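PDB 2F2L: peptidoglycan-recognition protein LC from Drosophila melanogaster, which acts as a cell-surface immune receptor that responds to Gram-negative peptidoglycan and lipopolysaccharide and activates the imd/Relish pathway. Local coordinates for residues P18-P23 against N82-H87; V24-A29 against I91-Q96; L30-E35 against I63-L68; F2-Q7 against V75-G80. All coordinates share one frame; numbering follows the deposited sequence.

Contact 1: P18-P23 against N82-H87; sequences PDLELP and NKMGAH. With SO4 (sulfate ion), chain E.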
loop_
_atom_site.group_PDB
_atom_site.type_symbol
_atom_site.label_atom_id
_atom_site.label_comp_id
_atom_site.label_asym_id
_atom_site.label_seq_id
_atom_site.Cartn_x
_atom_site.Cartn_y
_atom_site.Cartn_z
ATOM N N PRO A 18 13.407 -6.480 -13.649
ATOM C CA PRO A 18 13.848 -6.448 -15.052
ATOM C C PRO A 18 12.770 -5.912 -15.996
ATOM O O PRO A 18 11.588 -6.077 -15.733
ATOM C CB PRO A 18 14.134 -7.921 -15.368
ATOM C CG PRO A 18 14.141 -8.624 -14.036
ATOM C CD PRO A 18 13.191 -7.863 -13.193
ATOM N N ASP A 19 13.195 -5.255 -17.067
ATOM C CA ASP A 19 12.289 -4.816 -18.118
ATOM C C ASP A 19 11.859 -5.998 -18.975
ATOM O O ASP A 19 12.643 -6.903 -19.244
ATOM C CB ASP A 19 12.973 -3.816 -19.042
ATOM C CG ASP A 19 13.370 -2.529 -18.347
ATOM O OD1 ASP A 19 12.619 -2.033 -17.486
ATOM O OD2 ASP A 19 14.437 -1.997 -18.715
ATOM N N LEU A 20 10.620 -5.959 -19.437
ATOM C CA LEU A 20 10.185 -6.818 -20.544
ATOM C C LEU A 20 10.757 -6.400 -21.900
ATOM O O LEU A 20 10.901 -5.207 -22.179
ATOM C CB LEU A 20 8.672 -6.759 -20.670
ATOM C CG LEU A 20 7.838 -7.489 -19.640
ATOM C CD1 LEU A 20 6.380 -7.076 -19.832
ATOM C CD2 LEU A 20 8.015 -8.983 -19.803
ATOM N N GLU A 21 11.049 -7.385 -22.751
ATOM C CA GLU A 21 11.211 -7.137 -24.183
ATOM C C GLU A 21 9.815 -6.941 -24.772
ATOM O O GLU A 21 8.964 -7.834 -24.674
ATOM C CB GLU A 21 11.891 -8.309 -24.889
ATOM C CG GLU A 21 13.243 -8.706 -24.326
ATOM C CD GLU A 21 14.281 -7.611 -24.453
ATOM O OE1 GLU A 21 14.315 -6.947 -25.513
ATOM O OE2 GLU A 21 15.070 -7.428 -23.493
ATOM N N LEU A 22 9.574 -5.784 -25.370
ATOM C CA LEU A 22 8.248 -5.455 -25.896
ATOM C C LEU A 22 8.258 -5.451 -27.430
ATOM O O LEU A 22 9.291 -5.251 -28.029
ATOM C CB LEU A 22 7.800 -4.083 -25.379
ATOM C CG LEU A 22 7.735 -3.913 -23.858
ATOM C CD1 LEU A 22 7.549 -2.451 -23.505
ATOM C CD2 LEU A 22 6.621 -4.753 -23.235
ATOM N N PRO A 23 7.090 -5.651 -28.064
ATOM C CA PRO A 23 5.796 -5.942 -27.459
ATOM C C PRO A 23 5.701 -7.401 -27.067
ATOM O O PRO A 23 6.430 -8.226 -27.630
ATOM C CB PRO A 23 4.807 -5.632 -28.594
ATOM C CG PRO A 23 5.554 -5.944 -29.821
ATOM C CD PRO A 23 6.997 -5.577 -29.533
ATOM N N ASN A 82 5.917 -2.021 -18.582
ATOM C CA ASN A 82 7.298 -2.174 -19.007
ATOM C C ASN A 82 8.128 -3.119 -18.185
ATOM O O ASN A 82 9.236 -3.429 -18.578
ATOM C CB ASN A 82 7.979 -0.815 -19.024
ATOM C CG ASN A 82 7.295 0.158 -19.940
ATOM O OD1 ASN A 82 6.798 -0.210 -21.007
ATOM N ND2 ASN A 82 7.273 1.419 -19.537
ATOM N N LYS A 83 7.605 -3.570 -17.044
ATOM C CA LYS A 83 8.370 -4.413 -16.121
ATOM C C LYS A 83 7.849 -5.850 -16.086
ATOM O O LYS A 83 6.647 -6.094 -16.170
ATOM C CB LYS A 83 8.349 -3.813 -14.708
ATOM C CG LYS A 83 9.121 -2.505 -14.559
ATOM C CD LYS A 83 10.613 -2.709 -14.785
ATOM C CE LYS A 83 11.434 -1.497 -14.372
ATOM N NZ LYS A 83 12.880 -1.722 -14.671
ATOM N N MET A 84 8.780 -6.792 -15.958
ATOM C CA MET A 84 8.450 -8.204 -15.891
ATOM C C MET A 84 7.668 -8.530 -14.593
ATOM O O MET A 84 8.045 -8.107 -13.488
ATOM C CB MET A 84 9.748 -8.995 -15.951
ATOM C CG MET A 84 9.612 -10.449 -16.272
ATOM S SD MET A 84 11.248 -11.210 -16.440
ATOM C CE MET A 84 11.654 -11.451 -14.738
ATOM N N GLY A 85 6.550 -9.230 -14.753
ATOM C CA GLY A 85 5.770 -9.706 -13.638
ATOM C C GLY A 85 6.341 -10.983 -13.069
ATOM O O GLY A 85 7.374 -11.480 -13.527
ATOM N N ALA A 86 5.668 -11.499 -12.044
ATOM C CA ALA A 86 6.089 -12.718 -11.361
ATOM C C ALA A 86 4.886 -13.650 -11.153
ATOM O O ALA A 86 4.826 -14.441 -10.214
ATOM C CB ALA A 86 6.736 -12.361 -10.045
ATOM N N HIS A 87 3.954 -13.570 -12.087
ATOM C CA HIS A 87 2.661 -14.218 -11.969
ATOM C C HIS A 87 2.712 -15.740 -12.163
ATOM O O HIS A 87 2.042 -16.456 -11.441
ATOM C CB HIS A 87 1.646 -13.552 -12.916
ATOM C CG HIS A 87 2.163 -13.325 -14.300
ATOM N ND1 HIS A 87 3.011 -12.283 -14.618
ATOM C CD2 HIS A 87 1.968 -14.020 -15.446
ATOM C CE1 HIS A 87 3.304 -12.342 -15.906
ATOM N NE2 HIS A 87 2.686 -13.386 -16.432
HETATM S S SO4 E . 15.737 0.716 -16.317
HETATM O O1 SO4 E . 16.012 -0.333 -17.297
HETATM O O2 SO4 E . 14.822 0.229 -15.282
HETATM O O3 SO4 E . 15.143 1.869 -16.984
HETATM O O4 SO4 E . 16.991 1.111 -15.680
HETATM O O HOH W 1 10.479 -2.893 -21.107
#

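Contact 2: V24-A29 against I91-Q96; sequences VGLVIA and INYDSQ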
loop_
_atom_site.group_PDB
_atom_site.type_symbol
_atom_site.label_atom_id
_atom_site.label_comp_id
_atom_site.label_asym_id
_atom_site.label_seq_id
_atom_site.Cartn_x
_atom_site.Cartn_y
_atom_site.Cartn_z
ATOM N N VAL A 24 4.825 -7.719 -26.116
ATOM C CA VAL A 24 4.545 -9.122 -25.771
ATOM C C VAL A 24 3.480 -9.708 -26.692
ATOM O O VAL A 24 2.580 -8.995 -27.166
ATOM C CB VAL A 24 4.122 -9.325 -24.269
ATOM C CG1 VAL A 24 5.202 -8.782 -23.321
ATOM C CG2 VAL A 24 2.757 -8.734 -23.956
ATOM N N GLY A 25 3.579 -11.010 -26.938
ATOM C CA GLY A 25 2.590 -11.724 -27.748
ATOM C C GLY A 25 1.562 -12.454 -26.903
ATOM O O GLY A 25 0.643 -13.089 -27.428
ATOM N N LEU A 26 1.704 -12.342 -25.586
ATOM C CA LEU A 26 0.890 -13.121 -24.657
ATOM C C LEU A 26 0.427 -12.293 -23.453
ATOM O O LEU A 26 1.234 -11.630 -22.792
ATOM C CB LEU A 26 1.695 -14.319 -24.176
ATOM C CG LEU A 26 1.005 -15.297 -23.225
ATOM C CD1 LEU A 26 -0.162 -15.967 -23.904
ATOM C CD2 LEU A 26 2.011 -16.331 -22.745
ATOM N N VAL A 27 -0.866 -12.346 -23.171
ATOM C CA VAL A 27 -1.451 -11.713 -21.989
ATOM C C VAL A 27 -2.158 -12.801 -21.194
ATOM O O VAL A 27 -2.923 -13.592 -21.767
ATOM C CB VAL A 27 -2.439 -10.581 -22.377
ATOM C CG1 VAL A 27 -3.037 -9.916 -21.131
ATOM C CG2 VAL A 27 -1.738 -9.561 -23.231
ATOM N N ILE A 28 -1.898 -12.863 -19.884
ATOM C CA ILE A 28 -2.385 -13.958 -19.032
ATOM C C ILE A 28 -3.343 -13.452 -17.960
ATOM O O ILE A 28 -3.036 -12.484 -17.223
ATOM C CB ILE A 28 -1.210 -14.694 -18.350
ATOM C CG1 ILE A 28 -0.308 -15.343 -19.407
ATOM C CG2 ILE A 28 -1.711 -15.779 -17.407
ATOM C CD1 ILE A 28 1.068 -15.702 -18.889
ATOM N N ALA A 29 -4.504 -14.101 -17.867
ATOM C CA ALA A 29 -5.497 -13.745 -16.860
ATOM C C ALA A 29 -5.352 -14.640 -15.629
ATOM O O ALA A 29 -5.058 -15.827 -15.748
ATOM C CB ALA A 29 -6.899 -13.821 -17.431
ATOM N N ILE A 91 10.168 -18.240 -15.482
ATOM C CA ILE A 91 10.846 -17.150 -16.202
ATOM C C ILE A 91 10.497 -17.132 -17.701
ATOM O O ILE A 91 10.463 -16.072 -18.316
ATOM C CB ILE A 91 12.398 -17.197 -15.982
ATOM C CG1 ILE A 91 13.085 -15.924 -16.514
ATOM C CG2 ILE A 91 13.026 -18.466 -16.624
ATOM C CD1 ILE A 91 12.593 -14.641 -15.894
ATOM N N ASN A 92 10.236 -18.302 -18.274
ATOM C CA ASN A 92 9.856 -18.411 -19.684
ATOM C C ASN A 92 8.558 -17.659 -19.966
ATOM O O ASN A 92 8.494 -16.837 -20.868
ATOM C CB ASN A 92 9.686 -19.882 -20.082
ATOM C CG ASN A 92 10.978 -20.649 -20.035
ATOM O OD1 ASN A 92 12.057 -20.097 -20.278
ATOM N ND2 ASN A 92 10.885 -21.937 -19.722
ATOM N N TYR A 93 7.534 -17.931 -19.167
ATOM C CA TYR A 93 6.257 -17.235 -19.293
ATOM C C TYR A 93 6.338 -15.774 -18.848
ATOM O O TYR A 93 5.905 -14.869 -19.578
ATOM C CB TYR A 93 5.163 -17.975 -18.506
ATOM C CG TYR A 93 4.678 -19.236 -19.194
ATOM C CD1 TYR A 93 4.181 -19.191 -20.498
ATOM C CD2 TYR A 93 4.697 -20.467 -18.545
ATOM C CE1 TYR A 93 3.723 -20.336 -21.141
ATOM C CE2 TYR A 93 4.231 -21.630 -19.185
ATOM C CZ TYR A 93 3.753 -21.550 -20.485
ATOM O OH TYR A 93 3.287 -22.677 -21.148
ATOM N N ASP A 94 6.879 -15.558 -17.648
ATOM C CA ASP A 94 6.926 -14.227 -17.030
ATOM C C ASP A 94 7.728 -13.224 -17.857
ATOM O O ASP A 94 7.376 -12.046 -17.891
ATOM C CB ASP A 94 7.482 -14.289 -15.594
ATOM C CG ASP A 94 6.539 -14.989 -14.624
ATOM O OD1 ASP A 94 5.298 -14.924 -14.832
ATOM O OD2 ASP A 94 7.027 -15.609 -13.644
ATOM N N SER A 95 8.774 -13.685 -18.539
ATOM C CA SER A 95 9.582 -12.806 -19.388
ATOM C C SER A 95 8.936 -12.500 -20.764
ATOM O O SER A 95 9.443 -11.672 -21.524
ATOM C CB SER A 95 10.976 -13.399 -19.589
ATOM O OG SER A 95 10.919 -14.530 -20.446
ATOM N N GLN A 96 7.835 -13.179 -21.078
ATOM C CA GLN A 96 7.215 -13.086 -22.405
ATOM C C GLN A 96 5.714 -12.812 -22.350
ATOM O O GLN A 96 4.985 -13.108 -23.297
ATOM C CB GLN A 96 7.495 -14.374 -23.176
ATOM C CG GLN A 96 8.969 -14.603 -23.389
ATOM C CD GLN A 96 9.257 -15.835 -24.185
ATOM O OE1 GLN A 96 9.467 -15.753 -25.396
ATOM N NE2 GLN A 96 9.290 -16.993 -23.522
HETATM O O HOH W 2 5.434 -12.800 -25.874
#

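Contact 3: L30-E35 against I63-L68; sequences LPTNSE and IAYNFL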
loop_
_atom_site.group_PDB
_atom_site.type_symbol
_atom_site.label_atom_id
_atom_site.label_comp_id
_atom_site.label_asym_id
_atom_site.label_seq_id
_atom_site.Cartn_x
_atom_site.Cartn_y
_atom_site.Cartn_z
ATOM N N LEU A 30 -5.504 -14.043 -14.455
ATOM C CA LEU A 30 -5.391 -14.762 -13.195
ATOM C C LEU A 30 -6.387 -14.198 -12.172
ATOM O O LEU A 30 -6.728 -13.020 -12.221
ATOM C CB LEU A 30 -3.977 -14.655 -12.598
ATOM C CG LEU A 30 -2.735 -14.937 -13.441
ATOM C CD1 LEU A 30 -2.147 -13.655 -13.998
ATOM C CD2 LEU A 30 -1.692 -15.654 -12.610
ATOM N N PRO A 31 -6.841 -15.040 -11.233
ATOM C CA PRO A 31 -7.595 -14.542 -10.087
ATOM C C PRO A 31 -6.638 -14.092 -8.976
ATOM O O PRO A 31 -5.524 -14.607 -8.882
ATOM C CB PRO A 31 -8.388 -15.772 -9.653
ATOM C CG PRO A 31 -7.453 -16.902 -9.958
ATOM C CD PRO A 31 -6.681 -16.499 -11.185
ATOM N N THR A 32 -7.049 -13.149 -8.138
ATOM C CA THR A 32 -6.207 -12.803 -6.984
ATOM C C THR A 32 -6.472 -13.767 -5.820
ATOM O O THR A 32 -5.657 -13.883 -4.900
ATOM C CB THR A 32 -6.409 -11.323 -6.518
ATOM O OG1 THR A 32 -7.782 -11.097 -6.178
ATOM C CG2 THR A 32 -5.990 -10.364 -7.588
ATOM N N ASN A 33 -7.620 -14.449 -5.869
ATOM C CA ASN A 33 -8.136 -15.252 -4.752
ATOM C C ASN A 33 -8.227 -14.493 -3.435
ATOM O O ASN A 33 -8.117 -15.072 -2.359
ATOM C CB ASN A 33 -7.327 -16.550 -4.600
ATOM C CG ASN A 33 -7.462 -17.452 -5.807
ATOM O OD1 ASN A 33 -8.557 -17.591 -6.353
ATOM N ND2 ASN A 33 -6.350 -18.057 -6.246
ATOM N N SER A 34 -8.457 -13.189 -3.533
ATOM C CA SER A 34 -8.774 -12.356 -2.399
ATOM C C SER A 34 -10.280 -12.126 -2.454
ATOM O O SER A 34 -10.919 -12.448 -3.461
ATOM C CB SER A 34 -8.029 -11.021 -2.500
ATOM O OG SER A 34 -8.497 -10.231 -3.584
ATOM N N GLU A 35 -10.846 -11.570 -1.388
ATOM C CA GLU A 35 -12.188 -10.996 -1.459
ATOM C C GLU A 35 -12.247 -9.988 -2.599
ATOM O O GLU A 35 -11.228 -9.426 -2.982
ATOM C CB GLU A 35 -12.560 -10.310 -0.143
ATOM C CG GLU A 35 -13.148 -11.257 0.890
ATOM C CD GLU A 35 -13.071 -10.719 2.305
ATOM O OE1 GLU A 35 -14.135 -10.445 2.907
ATOM O OE2 GLU A 35 -11.940 -10.572 2.820
ATOM N N ILE A 63 4.245 -6.454 -5.861
ATOM C CA ILE A 63 3.009 -7.090 -6.306
ATOM C C ILE A 63 3.279 -7.838 -7.612
ATOM O O ILE A 63 4.032 -7.362 -8.468
ATOM C CB ILE A 63 1.851 -6.064 -6.437
ATOM C CG1 ILE A 63 0.503 -6.783 -6.466
ATOM C CG2 ILE A 63 2.086 -5.087 -7.628
ATOM C CD1 ILE A 63 -0.645 -5.935 -5.984
ATOM N N ALA A 64 2.705 -9.031 -7.748
ATOM C CA ALA A 64 3.166 -9.984 -8.748
ATOM C C ALA A 64 2.750 -9.620 -10.178
ATOM O O ALA A 64 3.315 -10.161 -11.141
ATOM C CB ALA A 64 2.692 -11.422 -8.387
ATOM N N TYR A 65 1.807 -8.685 -10.319
ATOM C CA TYR A 65 1.078 -8.496 -11.572
ATOM C C TYR A 65 1.352 -7.164 -12.261
ATOM O O TYR A 65 1.672 -6.171 -11.631
ATOM C CB TYR A 65 -0.430 -8.624 -11.334
ATOM C CG TYR A 65 -0.816 -9.760 -10.429
ATOM C CD1 TYR A 65 -0.769 -11.075 -10.860
ATOM C CD2 TYR A 65 -1.216 -9.509 -9.131
ATOM C CE1 TYR A 65 -1.104 -12.122 -9.997
ATOM C CE2 TYR A 65 -1.549 -10.516 -8.282
ATOM C CZ TYR A 65 -1.490 -11.818 -8.701
ATOM O OH TYR A 65 -1.860 -12.781 -7.797
ATOM N N ASN A 66 1.194 -7.153 -13.581
ATOM C CA ASN A 66 1.332 -5.912 -14.329
ATOM C C ASN A 66 0.183 -4.936 -14.064
ATOM O O ASN A 66 0.417 -3.755 -13.829
ATOM C CB ASN A 66 1.503 -6.206 -15.811
ATOM C CG ASN A 66 2.774 -6.979 -16.085
ATOM O OD1 ASN A 66 2.727 -8.194 -16.238
ATOM N ND2 ASN A 66 3.923 -6.281 -16.118
ATOM N N PHE A 67 -1.038 -5.450 -14.081
ATOM C CA PHE A 67 -2.245 -4.652 -13.809
ATOM C C PHE A 67 -3.197 -5.519 -13.050
ATOM O O PHE A 67 -3.151 -6.729 -13.200
ATOM C CB PHE A 67 -2.903 -4.181 -15.115
ATOM C CG PHE A 67 -2.050 -3.235 -15.895
ATOM C CD1 PHE A 67 -2.015 -1.895 -15.568
ATOM C CD2 PHE A 67 -1.236 -3.694 -16.915
ATOM C CE1 PHE A 67 -1.202 -1.016 -16.270
ATOM C CE2 PHE A 67 -0.418 -2.826 -17.616
ATOM C CZ PHE A 67 -0.404 -1.493 -17.296
ATOM N N LEU A 68 -4.032 -4.894 -12.223
ATOM C CA LEU A 68 -5.099 -5.570 -11.508
ATOM C C LEU A 68 -6.435 -4.887 -11.848
ATOM O O LEU A 68 -6.507 -3.667 -11.912
ATOM C CB LEU A 68 -4.862 -5.540 -9.995
ATOM C CG LEU A 68 -3.549 -6.210 -9.522
ATOM C CD1 LEU A 68 -2.452 -5.175 -9.355
ATOM C CD2 LEU A 68 -3.752 -6.964 -8.210
#

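Contact 4: F2-Q7 against V75-G80; sequences FVERQQ and VYVGRG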
loop_
_atom_site.group_PDB
_atom_site.type_symbol
_atom_site.label_atom_id
_atom_site.label_comp_id
_atom_site.label_asym_id
_atom_site.label_seq_id
_atom_site.Cartn_x
_atom_site.Cartn_y
_atom_site.Cartn_z
ATOM N N PHE A 2 -7.472 4.634 -14.578
ATOM C CA PHE A 2 -6.264 3.988 -13.993
ATOM C C PHE A 2 -5.985 4.517 -12.592
ATOM O O PHE A 2 -5.941 5.719 -12.385
ATOM C CB PHE A 2 -5.001 4.248 -14.805
ATOM C CG PHE A 2 -4.853 3.381 -16.029
ATOM C CD1 PHE A 2 -5.441 3.753 -17.233
ATOM C CD2 PHE A 2 -4.094 2.227 -15.986
ATOM C CE1 PHE A 2 -5.291 2.968 -18.379
ATOM C CE2 PHE A 2 -3.934 1.439 -17.123
ATOM C CZ PHE A 2 -4.532 1.810 -18.320
ATOM N N VAL A 3 -5.770 3.622 -11.642
ATOM C CA VAL A 3 -5.402 4.021 -10.284
ATOM C C VAL A 3 -3.914 3.735 -10.135
ATOM O O VAL A 3 -3.481 2.580 -10.170
ATOM C CB VAL A 3 -6.248 3.318 -9.229
ATOM C CG1 VAL A 3 -5.853 3.765 -7.822
ATOM C CG2 VAL A 3 -7.732 3.616 -9.482
ATOM N N GLU A 4 -3.140 4.808 -10.037
ATOM C CA GLU A 4 -1.698 4.725 -10.038
ATOM C C GLU A 4 -1.250 4.150 -8.701
ATOM O O GLU A 4 -1.979 4.181 -7.713
ATOM C CB GLU A 4 -1.053 6.103 -10.270
ATOM C CG GLU A 4 -1.486 6.842 -11.532
ATOM C CD GLU A 4 -1.095 6.106 -12.808
ATOM O OE1 GLU A 4 -0.079 5.338 -12.801
ATOM O OE2 GLU A 4 -1.818 6.294 -13.819
ATOM N N ARG A 5 -0.042 3.611 -8.703
ATOM C CA ARG A 5 0.560 2.995 -7.525
ATOM C C ARG A 5 0.456 3.887 -6.285
ATOM O O ARG A 5 0.098 3.422 -5.203
ATOM C CB ARG A 5 2.017 2.705 -7.829
ATOM C CG ARG A 5 2.217 1.455 -8.665
ATOM C CD ARG A 5 3.664 1.261 -8.987
ATOM N NE ARG A 5 4.409 0.822 -7.817
ATOM C CZ ARG A 5 4.611 -0.446 -7.464
ATOM N NH1 ARG A 5 4.109 -1.439 -8.185
ATOM N NH2 ARG A 5 5.310 -0.718 -6.368
ATOM N N GLN A 6 0.790 5.165 -6.454
ATOM C CA GLN A 6 0.737 6.128 -5.354
ATOM C C GLN A 6 -0.674 6.228 -4.746
ATOM O O GLN A 6 -0.821 6.369 -3.516
ATOM C CB GLN A 6 1.276 7.513 -5.782
ATOM C CG GLN A 6 0.722 8.071 -7.131
ATOM C CD GLN A 6 1.607 7.757 -8.384
ATOM O OE1 GLN A 6 2.195 6.668 -8.507
ATOM N NE2 GLN A 6 1.672 8.726 -9.323
ATOM N N GLN A 7 -1.704 6.137 -5.597
ATOM C CA GLN A 7 -3.073 6.238 -5.112
ATOM C C GLN A 7 -3.470 5.012 -4.293
ATOM O O GLN A 7 -4.384 5.114 -3.481
ATOM C CB GLN A 7 -4.075 6.413 -6.247
ATOM C CG GLN A 7 -3.879 7.631 -7.127
ATOM C CD GLN A 7 -4.815 7.605 -8.350
ATOM O OE1 GLN A 7 -4.381 7.352 -9.488
ATOM N NE2 GLN A 7 -6.107 7.848 -8.110
ATOM N N VAL A 75 -8.673 0.032 -13.432
ATOM C CA VAL A 75 -7.414 -0.678 -13.618
ATOM C C VAL A 75 -6.389 -0.152 -12.597
ATOM O O VAL A 75 -6.068 1.043 -12.585
ATOM C CB VAL A 75 -6.853 -0.474 -15.047
ATOM C CG1 VAL A 75 -5.555 -1.270 -15.251
ATOM C CG2 VAL A 75 -7.891 -0.880 -16.105
ATOM N N TYR A 76 -5.897 -1.048 -11.749
ATOM C CA TYR A 76 -4.912 -0.712 -10.702
ATOM C C TYR A 76 -3.534 -1.048 -11.245
ATOM O O TYR A 76 -3.289 -2.156 -11.677
ATOM C CB TYR A 76 -5.247 -1.466 -9.404
ATOM C CG TYR A 76 -6.522 -0.917 -8.840
ATOM C CD1 TYR A 76 -6.503 0.017 -7.833
ATOM C CD2 TYR A 76 -7.753 -1.260 -9.394
ATOM C CE1 TYR A 76 -7.674 0.571 -7.343
ATOM C CE2 TYR A 76 -8.935 -0.709 -8.921
ATOM C CZ TYR A 76 -8.888 0.220 -7.901
ATOM O OH TYR A 76 -10.036 0.791 -7.415
ATOM N N VAL A 77 -2.657 -0.059 -11.271
ATOM C CA VAL A 77 -1.332 -0.256 -11.812
ATOM C C VAL A 77 -0.499 -1.084 -10.816
ATOM O O VAL A 77 -0.352 -0.712 -9.640
ATOM C CB VAL A 77 -0.637 1.089 -12.136
ATOM C CG1 VAL A 77 0.733 0.836 -12.753
ATOM C CG2 VAL A 77 -1.501 1.929 -13.098
ATOM N N GLY A 78 0.015 -2.207 -11.307
ATOM C CA GLY A 78 0.895 -3.082 -10.553
ATOM C C GLY A 78 2.306 -2.747 -10.980
ATOM O O GLY A 78 2.785 -1.651 -10.722
ATOM N N ARG A 79 2.957 -3.671 -11.674
ATOM C CA ARG A 79 4.286 -3.412 -12.225
ATOM C C ARG A 79 4.242 -2.611 -13.526
ATOM O O ARG A 79 5.282 -2.175 -14.031
ATOM C CB ARG A 79 5.016 -4.720 -12.470
ATOM C CG ARG A 79 5.121 -5.574 -11.232
ATOM C CD ARG A 79 6.150 -6.678 -11.378
ATOM N NE ARG A 79 6.209 -7.472 -10.151
ATOM C CZ ARG A 79 7.141 -8.373 -9.861
ATOM N NH1 ARG A 79 8.121 -8.642 -10.718
ATOM N NH2 ARG A 79 7.097 -9.006 -8.691
ATOM N N GLY A 80 3.054 -2.457 -14.100
ATOM C CA GLY A 80 2.888 -1.652 -15.304
ATOM C C GLY A 80 3.257 -2.362 -16.590
ATOM O O GLY A 80 3.476 -3.575 -16.612
#

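Contact 1: P18-P23 against N82-H87
Lys-83 NZ is gripped by three groups: by Asp-19 OD1 at 2.8 Å in a salt bridge, by the carbonyl oxygen of Ile-17, and by O2 of a sulfate ion, also 2.8 Å from NZ and probably from the crystallisation liquor. The contact joins two surface loops of the extracellular peptidoglycan-recognition domain, one leading into strand 24-31 and the other following strand 75-77, and Asp-19 and Lys-83 form a single backbone bridge between them. The ammonium group meets OD1 from above the carboxylate plane, 44° out of it; the bend of the lysine chain at chi2 (-65°) turns its far half back to this position. Two main-chain bonds flank the bridge. Met-84 N donates almost straight to Pro-18 O (2.9 Å), while Leu-20 N reaches Asn-82 O at 3.0 Å from above the carbonyl plane. A water that donates to Leu-20 O gives Asn-82 O a second donor. Asn-82 OD1 is held by Lys-131, outside the two loops. On the apolar side the leucine and methionine side chains are roughly perpendicular, with Leu-20 CD2 4.1 Å from Met-84 CG, and Met-84 folds at its last torsion to place CE 3.8 Å from Pro-18 CG.

Contact 2: V24-A29 against I91-Q96
Leu-26 presses its CB against the carbonyl oxygen of Gln-96 at 3.6 Å, and Val-24 CB approaches the same oxygen at 4.0 Å, so a polar atom rests among aliphatic carbons. It is not left without a donor: a bridging water gives a hydrogen to Gln-96 O at 2.6 Å and accepts one from Gly-25 N at 2.8 Å. The two backbones are thereby joined through solvent, just where the segment 24-29 turns a corner at Gly-25. Farther along, the leucine reaches a second neighbour. With CG opposite the backbone N (chi1 -178°), its branch extends to the ring of Tyr-93, and CD2 stands 4.2 Å from CD1 of that ring.

Within the fold, the short helix 91-94 and the turn after it pack beside strand 24-31, which runs parallel to strands 98-102 and 136-140 on its two flanks in the mixed sheet of this recognition domain. Arg-137 and Thr-139 also touch Leu-26, while Leu-144 and Met-145 touch the tyrosine.

The next shell fixes the turn that presents Gln-96 O. Gln-96 N bonds to Tyr-93 O. The glutamine side chain turns back to the helix, its NE2 donating to Asn-92 O at 2.8 Å with that oxygen nearly in the amide plane. Ser-95 grips Ile-91 O twice, through its backbone N and through OG, the latter at 2.7 Å. Asp-94 reaches back to the residues before helix 91-94: OD1 accepts from Met-88 N and OD2 from Asn-90 N.

Contact 3: L30-E35 against I63-L68
Thr-32 and Leu-68 make the closest approach, their methyls CG2 and CD2 4.1 Å apart with the side chains crossing at about a right angle. Beside them Leu-30 CD1 lies 4.3 Å from CD1 of the Tyr-65 ring, approaching it obliquely. The ring is further confined by its own neighbour, for Ala-64 CB sits 4.1 Å above the centre of one face. Leu-50 of helix 40-57 also touches Thr-32, and His-87 and Phe-151 touch Leu-30; this is the apolar, more enclosed part of the contact, with Leu-30 and Leu-68 buried.

The loop end is the loose side: residues 33-35 make no contact with 63-68. Polar bonds take over there. Thr-32 OG1, placed between the backbone N and the carbonyl carbon (chi1 58°), donates to Ser-34 OG at 2.8 Å, and Ser-34 OG in turn donates to Glu-35 O at 2.9 Å. OG1 also receives the N-H of Gly-104, while Glu-35 lies at the surface, next to glycosylated Asn-36. Strand 98-102 runs between the two segments' strands, 24-31 and 67-69; side chains meeting across an intervening strand, with helix 40-57 packed over them, belong to the core of the amidase-like fold of peptidoglycan-recognition proteins.

Contact 4: F2-Q7 against V75-G80
The ring of Tyr-76 carries Val-3 on one face: methyl CG2 stands 4.1 Å from the ring centroid, 27° off the normal, in a CH-pi contact, and Val-3 CB lies 3.6 Å from CD1 of the tyrosine. The two side chains run side by side, pointing the same way. Tyr-76 OH goes on to bond Asp-72. The Phe-2 ring is placed differently, with Val-75 CB over one face and Val-77 CG2 at the edge, 3.9 Å from CD2; Val-75 CG1 approaches Phe-2 CE2 to 3.7 Å.

The third flat group, the guanidinium of Arg-5, is met at its edge. NH1 donates to Gly-78 O at 2.9 Å, the oxygen lying in the guanidinium plane although the nitrogen stands 64° above the carbonyl plane. A bend at chi3 (73°) turns the group toward this carbonyl. The same NH1 forms a salt bridge with Asp-62, so a charge and a main-chain oxygen fix one nitrogen.

Backbone bonds set the register. Val-3 N donates to Val-75 O at 2.8 Å, and Val-77 N to Val-3 O at 3.0 Å. Past these bonds the segment 2-7 curls away, Glu-4 N turning to Gln-7 OE1. Leu-122 of helix 113-128 touches Phe-2 and Val-75, whereas Gln-40 of helix 40-57 touches Val-3 and Tyr-76. A short strand, 2-3, outermost within this chain, is thus added in parallel to strand 75-77, at the margin of the helix-flanked mixed sheet of the peptidoglycan-recognition domain.

The segment 82-87 ties the set together. Contacts 1 and 2 have centres about 8 Å apart and touch where Met-84 CG meets Asp-94 O at 3.2 Å. Lys-83 O takes Asn-66 ND2 of contact 3 at 2.7 Å, and Met-84 O takes Arg-79 NH1 of contact 4 at 2.8 Å. Contacts 3 and 4 meet inside the sheet, through the bond from Tyr-76 N to Leu-68 O (2.7 Å), while contacts 2 and 3 share strand 24-31. The bound muropeptide, which touches residues such as Arg-48 and Thr-52 of helix 40-57, remains about 11 Å from the Arg-5 side chain and 13 Å from that of Leu-68.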